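Local structure of histone-lysine N-methyltransferase, H3 lysine-9 specific SUVH4 (Arabidopsis thaliana, 4QEO) at residues F193-G198 against T203-R208; C17-N22 against A488-S493. The protein methylates histone H3 on the lysine whose modification marks chromatin for transcriptional repression, and binds methylated DNA, so linking DNA methylation to histone methylation. All blocks are in the same frame, centred on the assembly; numbering follows the deposited sequence.

Overall arrangement
The two contacts illustrate two scales of contact within one chain. Contact 1 is local: strands 180-197 and 203-211 form a beta hairpin, and its segments are separated by four residues within the SRA (YDG) domain, the module that reads methylated DNA. Contact 2 is long-range, setting helix 10-30 against the loop after strand 483-488 of the SET domain, 465 residues further on. Along the chain contact 1 is nested inside the span that contact 2 closes. The centres lie 38 Å apart, and the two share no helix, strand or sheet. One lies far out in the SRA domain; the other joins the N-terminal helix to the catalytic domain near the middle of the molecule.

Contact 1 (F193-G198 against T203-R208); sequences FWAQKG and TVYKYR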
loop_
_atom_site.group_PDB
_atom_site.type_symbol
_atom_site.label_atom_id
_atom_site.label_comp_id
_atom_site.label_asym_id
_atom_site.label_seq_id
_atom_site.Cartn_x
_atom_site.Cartn_y
_atom_site.Cartn_z
ATOM N N PHE A 193 -9.638 -18.336 -31.610
ATOM C CA PHE A 193 -8.562 -17.475 -32.079
ATOM C C PHE A 193 -8.418 -17.607 -33.568
ATOM O O PHE A 193 -8.821 -18.620 -34.161
ATOM C CB PHE A 193 -7.230 -17.844 -31.400
ATOM C CG PHE A 193 -6.714 -19.195 -31.813
ATOM C CD1 PHE A 193 -7.183 -20.347 -31.187
ATOM C CD2 PHE A 193 -5.786 -19.317 -32.843
ATOM C CE1 PHE A 193 -6.738 -21.596 -31.578
ATOM C CE2 PHE A 193 -5.341 -20.580 -33.253
ATOM C CZ PHE A 193 -5.823 -21.711 -32.631
ATOM N N TRP A 194 -7.848 -16.591 -34.197
ATOM C CA TRP A 194 -7.721 -16.678 -35.655
ATOM C C TRP A 194 -6.674 -15.695 -36.124
ATOM O O TRP A 194 -6.223 -14.887 -35.343
ATOM C CB TRP A 194 -9.077 -16.397 -36.332
ATOM C CG TRP A 194 -9.557 -15.010 -36.106
ATOM C CD1 TRP A 194 -9.365 -13.923 -36.925
ATOM C CD2 TRP A 194 -10.287 -14.532 -34.963
ATOM N NE1 TRP A 194 -9.944 -12.808 -36.360
ATOM C CE2 TRP A 194 -10.521 -13.157 -35.162
ATOM C CE3 TRP A 194 -10.782 -15.142 -33.799
ATOM C CZ2 TRP A 194 -11.213 -12.376 -34.232
ATOM C CZ3 TRP A 194 -11.477 -14.359 -32.877
ATOM C CH2 TRP A 194 -11.678 -12.995 -33.099
ATOM N N ALA A 195 -6.277 -15.769 -37.395
ATOM C CA ALA A 195 -5.336 -14.809 -37.950
ATOM C C ALA A 195 -6.099 -13.924 -38.907
ATOM O O ALA A 195 -6.974 -14.404 -39.601
ATOM C CB ALA A 195 -4.236 -15.539 -38.711
ATOM N N GLN A 196 -5.767 -12.644 -38.962
ATOM C CA GLN A 196 -6.365 -11.755 -39.955
ATOM C C GLN A 196 -5.425 -10.580 -40.161
ATOM O O GLN A 196 -4.478 -10.432 -39.416
ATOM C CB GLN A 196 -7.731 -11.250 -39.481
ATOM C CG GLN A 196 -7.678 -10.310 -38.279
ATOM C CD GLN A 196 -8.999 -9.585 -38.051
ATOM O OE1 GLN A 196 -9.941 -10.139 -37.479
ATOM N NE2 GLN A 196 -9.074 -8.341 -38.510
ATOM N N LYS A 197 -5.680 -9.751 -41.167
ATOM C CA LYS A 197 -4.970 -8.490 -41.291
ATOM C C LYS A 197 -5.471 -7.540 -40.213
ATOM O O LYS A 197 -6.673 -7.364 -40.052
ATOM C CB LYS A 197 -5.196 -7.880 -42.683
ATOM C CG LYS A 197 -4.513 -8.654 -43.791
ATOM C CD LYS A 197 -3.055 -8.930 -43.431
ATOM C CE LYS A 197 -2.320 -9.732 -44.508
ATOM N NZ LYS A 197 -0.837 -9.634 -44.365
ATOM N N GLY A 198 -4.545 -6.961 -39.463
ATOM C CA GLY A 198 -4.855 -5.962 -38.454
ATOM C C GLY A 198 -5.074 -4.631 -39.128
ATOM O O GLY A 198 -4.974 -4.528 -40.357
ATOM N N THR A 203 -0.407 -9.253 -40.663
ATOM C CA THR A 203 -1.097 -10.346 -39.994
ATOM C C THR A 203 -0.982 -10.185 -38.487
ATOM O O THR A 203 0.110 -9.973 -37.969
ATOM C CB THR A 203 -0.487 -11.705 -40.371
ATOM O OG1 THR A 203 -0.596 -11.889 -41.786
ATOM C CG2 THR A 203 -1.222 -12.849 -39.646
ATOM N N VAL A 204 -2.122 -10.249 -37.807
ATOM C CA VAL A 204 -2.173 -10.420 -36.366
ATOM C C VAL A 204 -3.002 -11.641 -35.999
ATOM O O VAL A 204 -3.919 -12.048 -36.731
ATOM C CB VAL A 204 -2.773 -9.211 -35.645
ATOM C CG1 VAL A 204 -1.856 -8.010 -35.798
ATOM C CG2 VAL A 204 -4.209 -8.941 -36.122
ATOM N N TYR A 205 -2.635 -12.248 -34.878
ATOM C CA TYR A 205 -3.445 -13.291 -34.276
ATOM C C TYR A 205 -4.354 -12.599 -33.290
ATOM O O TYR A 205 -3.961 -11.637 -32.663
ATOM C CB TYR A 205 -2.565 -14.360 -33.623
ATOM C CG TYR A 205 -1.977 -15.231 -34.701
ATOM C CD1 TYR A 205 -0.775 -14.882 -35.334
ATOM C CD2 TYR A 205 -2.666 -16.338 -35.163
ATOM C CE1 TYR A 205 -0.259 -15.658 -36.375
ATOM C CE2 TYR A 205 -2.169 -17.116 -36.191
ATOM C CZ TYR A 205 -0.968 -16.772 -36.791
ATOM O OH TYR A 205 -0.486 -17.545 -37.807
ATOM N N LYS A 206 -5.589 -13.065 -33.192
ATOM C CA LYS A 206 -6.570 -12.459 -32.309
ATOM C C LYS A 206 -7.153 -13.564 -31.461
ATOM O O LYS A 206 -7.441 -14.640 -31.985
ATOM C CB LYS A 206 -7.708 -11.788 -33.120
ATOM C CG LYS A 206 -7.264 -10.529 -33.872
ATOM C CD LYS A 206 -8.482 -9.753 -34.366
ATOM C CE LYS A 206 -8.178 -8.276 -34.402
ATOM N NZ LYS A 206 -9.246 -7.484 -35.069
ATOM N N TYR A 207 -7.322 -13.277 -30.171
ATOM C CA TYR A 207 -7.744 -14.241 -29.173
ATOM C C TYR A 207 -9.009 -13.706 -28.538
ATOM O O TYR A 207 -9.005 -12.667 -27.913
ATOM C CB TYR A 207 -6.625 -14.502 -28.130
ATOM C CG TYR A 207 -5.442 -15.152 -28.820
ATOM C CD1 TYR A 207 -4.471 -14.380 -29.431
ATOM C CD2 TYR A 207 -5.350 -16.534 -28.924
ATOM C CE1 TYR A 207 -3.406 -14.957 -30.116
ATOM C CE2 TYR A 207 -4.283 -17.128 -29.619
ATOM C CZ TYR A 207 -3.326 -16.319 -30.210
ATOM O OH TYR A 207 -2.278 -16.893 -30.896
ATOM N N ARG A 208 -10.112 -14.408 -28.748
ATOM C CA ARG A 208 -11.357 -14.014 -28.121
ATOM C C ARG A 208 -11.480 -14.742 -26.786
ATOM O O ARG A 208 -11.522 -16.008 -26.732
ATOM C CB ARG A 208 -12.529 -14.337 -29.040
ATOM C CG ARG A 208 -13.905 -14.233 -28.394
ATOM C CD ARG A 208 -14.311 -12.784 -28.136
ATOM N NE ARG A 208 -13.926 -11.853 -29.206
ATOM C CZ ARG A 208 -14.621 -11.677 -30.330
ATOM N NH1 ARG A 208 -14.218 -10.814 -31.256
ATOM N NH2 ARG A 208 -15.714 -12.382 -30.542
HETATM O O HOH W 1 -11.898 -8.840 -35.804
#
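Phe193-Lys197 and Thr203-Arg208 run antiparallel as the arms of a beta hairpin, Trp194 pairing with Lys206 and Gln196 with Val204 through two backbone hydrogen bonds each. The indole of Trp194 reaches across the partner strand: with chi1 at 65°, CG sits between the backbone N and the carbonyl carbon, and one ring face receives Lys206 CB, a CH-pi contact 3.9 Å from the six-membered ring's centroid. Trp194 NE1 gives an almost straight bond of 2.9 Å to a lone pair of Gln196 OE1, lying in the indole plane. That amide is held at both ends: Gln196 NE2 donates to Lys197 O at 3.0 Å, while a water links Gln196 OE1 to Lys206 NZ. A leucine in place of Trp194 would probably uncover the Lys206 methylenes and leave Gln196 OE1 without its indole donor. On the other sheet face, Ala195 CB lies over the Tyr205 ring and Phe193 CB packs 3.4 Å from Tyr207 CD2. Helix 151-161 packs on this side, Lys156 and Cys159 touching Phe193 and Leu155 touching Tyr207, while in the mixed sheet of the SRA domain strand 125-129 pairs with strand 203-211, its Thr127 OG1 accepting a bond from Arg208 NH1.

Contact 2 (C17-N22 against A488-S493); sequences CLRLFN and AADNIS
Arg19 meets Asp490 in a side-on, bidentate salt bridge, one nitrogen to each carboxylate oxygen. Arg19 NE donates to Asp490 OD1 at 2.8 Å and Arg19 NH2 to Asp490 OD2 at 3.1 Å, both bonds nearly straight and both reaching the syn side of their oxygen. The oxygens lie close to the guanidinium plane, from which the carboxylate is turned by 22°; two parallel bonds of this kind restrain the rotation of both groups. An extended arginine chain, chi2 175° and chi3 174°, carries the guanidinium out from the helix, and Ala489 CB lies over one of its faces, toward the rim, 3.6 Å from Arg19 NH2. The contact is a docking of helix 10-30 onto the loop that follows strand 483-488 of the SET domain, so that residues far apart in sequence are tied by charge. Further along the helix, a water joins Asn22 OD1, 2.7 Å away, to Asn491 ND2 at a longer 3.3 Å. Asn491 OD1 accepts a bond from the backbone N of Ala377, which helps orient that side chain. Behind the arginine's partners, Asn466 touches the side chain of Asp490 and pairs through its backbone with Ala489, and Phe468 of strand 467-473 packs against Ala489.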
loop_
_atom_site.group_PDB
_atom_site.type_symbol
_atom_site.label_atom_id
_atom_site.label_comp_id
_atom_site.label_asym_id
_atom_site.label_seq_id
_atom_site.Cartn_x
_atom_site.Cartn_y
_atom_site.Cartn_z
ATOM N N CYS A 17 5.393 -10.383 1.022
ATOM C CA CYS A 17 6.232 -10.378 -0.171
ATOM C C CYS A 17 6.266 -8.993 -0.819
ATOM O O CYS A 17 7.335 -8.501 -1.198
ATOM C CB CYS A 17 5.759 -11.441 -1.182
ATOM S SG CYS A 17 6.609 -11.402 -2.801
ATOM N N LEU A 18 5.093 -8.380 -0.932
ATOM C CA LEU A 18 4.964 -7.018 -1.455
ATOM C C LEU A 18 5.685 -5.976 -0.571
ATOM O O LEU A 18 6.254 -5.015 -1.088
ATOM C CB LEU A 18 3.488 -6.653 -1.590
ATOM C CG LEU A 18 2.750 -7.469 -2.677
ATOM C CD1 LEU A 18 1.272 -7.134 -2.716
ATOM C CD2 LEU A 18 3.368 -7.212 -4.020
ATOM N N ARG A 19 5.665 -6.163 0.750
ATOM C CA ARG A 19 6.416 -5.242 1.627
ATOM C C ARG A 19 7.917 -5.386 1.402
ATOM O O ARG A 19 8.650 -4.389 1.345
ATOM C CB ARG A 19 6.074 -5.435 3.115
ATOM C CG ARG A 19 4.629 -5.114 3.460
ATOM C CD ARG A 19 4.295 -5.425 4.912
ATOM N NE ARG A 19 2.948 -4.965 5.244
ATOM C CZ ARG A 19 2.368 -5.129 6.430
ATOM N NH1 ARG A 19 3.022 -5.735 7.411
ATOM N NH2 ARG A 19 1.143 -4.672 6.639
ATOM N N LEU A 20 8.373 -6.628 1.254
ATOM C CA LEU A 20 9.783 -6.875 0.974
ATOM C C LEU A 20 10.203 -6.210 -0.350
ATOM O O LEU A 20 11.259 -5.559 -0.433
ATOM C CB LEU A 20 10.056 -8.378 0.912
ATOM C CG LEU A 20 11.395 -8.909 1.436
ATOM C CD1 LEU A 20 11.599 -10.335 0.973
ATOM C CD2 LEU A 20 12.589 -8.041 1.039
ATOM N N PHE A 21 9.386 -6.387 -1.391
ATOM C CA PHE A 21 9.674 -5.724 -2.663
ATOM C C PHE A 21 9.698 -4.194 -2.527
ATOM O O PHE A 21 10.563 -3.535 -3.095
ATOM C CB PHE A 21 8.685 -6.116 -3.761
ATOM C CG PHE A 21 8.805 -5.264 -4.988
ATOM C CD1 PHE A 21 9.895 -5.400 -5.837
ATOM C CD2 PHE A 21 7.847 -4.301 -5.280
ATOM C CE1 PHE A 21 10.017 -4.606 -6.967
ATOM C CE2 PHE A 21 7.970 -3.491 -6.410
ATOM C CZ PHE A 21 9.051 -3.644 -7.252
ATOM N N ASN A 22 8.737 -3.630 -1.799
ATOM C CA ASN A 22 8.741 -2.179 -1.581
ATOM C C ASN A 22 10.037 -1.717 -0.933
ATOM O O ASN A 22 10.593 -0.666 -1.279
ATOM C CB ASN A 22 7.571 -1.742 -0.696
ATOM C CG ASN A 22 7.558 -0.237 -0.471
ATOM O OD1 ASN A 22 7.245 0.532 -1.381
ATOM N ND2 ASN A 22 7.910 0.191 0.736
ATOM N N ALA A 488 2.139 4.415 6.103
ATOM C CA ALA A 488 1.557 3.342 5.313
ATOM C C ALA A 488 2.532 2.169 5.246
ATOM O O ALA A 488 3.684 2.339 4.842
ATOM C CB ALA A 488 1.207 3.844 3.903
ATOM N N ALA A 489 2.067 0.984 5.643
ATOM C CA ALA A 489 2.860 -0.240 5.539
ATOM C C ALA A 489 2.754 -0.840 4.139
ATOM O O ALA A 489 3.603 -1.623 3.701
ATOM C CB ALA A 489 2.387 -1.262 6.566
ATOM N N ASP A 490 1.685 -0.487 3.446
ATOM C CA ASP A 490 1.402 -1.077 2.153
ATOM C C ASP A 490 0.987 0.020 1.213
ATOM O O ASP A 490 0.649 1.123 1.646
ATOM C CB ASP A 490 0.247 -2.074 2.285
ATOM C CG ASP A 490 0.512 -3.132 3.330
ATOM O OD1 ASP A 490 1.487 -3.901 3.167
ATOM O OD2 ASP A 490 -0.258 -3.203 4.307
ATOM N N ASN A 491 0.997 -0.280 -0.081
ATOM C CA ASN A 491 0.310 0.569 -1.033
ATOM C C ASN A 491 -1.202 0.457 -0.795
ATOM O O ASN A 491 -1.771 -0.638 -0.816
ATOM C CB ASN A 491 0.682 0.162 -2.464
ATOM C CG ASN A 491 2.149 0.412 -2.772
ATOM O OD1 ASN A 491 2.673 1.478 -2.465
ATOM N ND2 ASN A 491 2.820 -0.577 -3.356
ATOM N N ILE A 492 -1.848 1.591 -0.563
ATOM C CA ILE A 492 -3.258 1.613 -0.191
ATOM C C ILE A 492 -4.089 2.206 -1.326
ATOM O O ILE A 492 -3.716 3.230 -1.905
ATOM C CB ILE A 492 -3.448 2.412 1.136
ATOM C CG1 ILE A 492 -2.605 1.759 2.241
ATOM C CG2 ILE A 492 -4.914 2.489 1.527
ATOM C CD1 ILE A 492 -2.476 2.568 3.523
ATOM N N SER A 493 -5.195 1.548 -1.664
ATOM C CA SER A 493 -6.078 2.027 -2.724
ATOM C C SER A 493 -7.159 2.937 -2.145
ATOM O O SER A 493 -7.460 2.860 -0.955
ATOM C CB SER A 493 -6.745 0.846 -3.450
ATOM O OG SER A 493 -5.805 0.066 -4.167
HETATM O O HOH W 2 6.103 -0.896 -3.347
#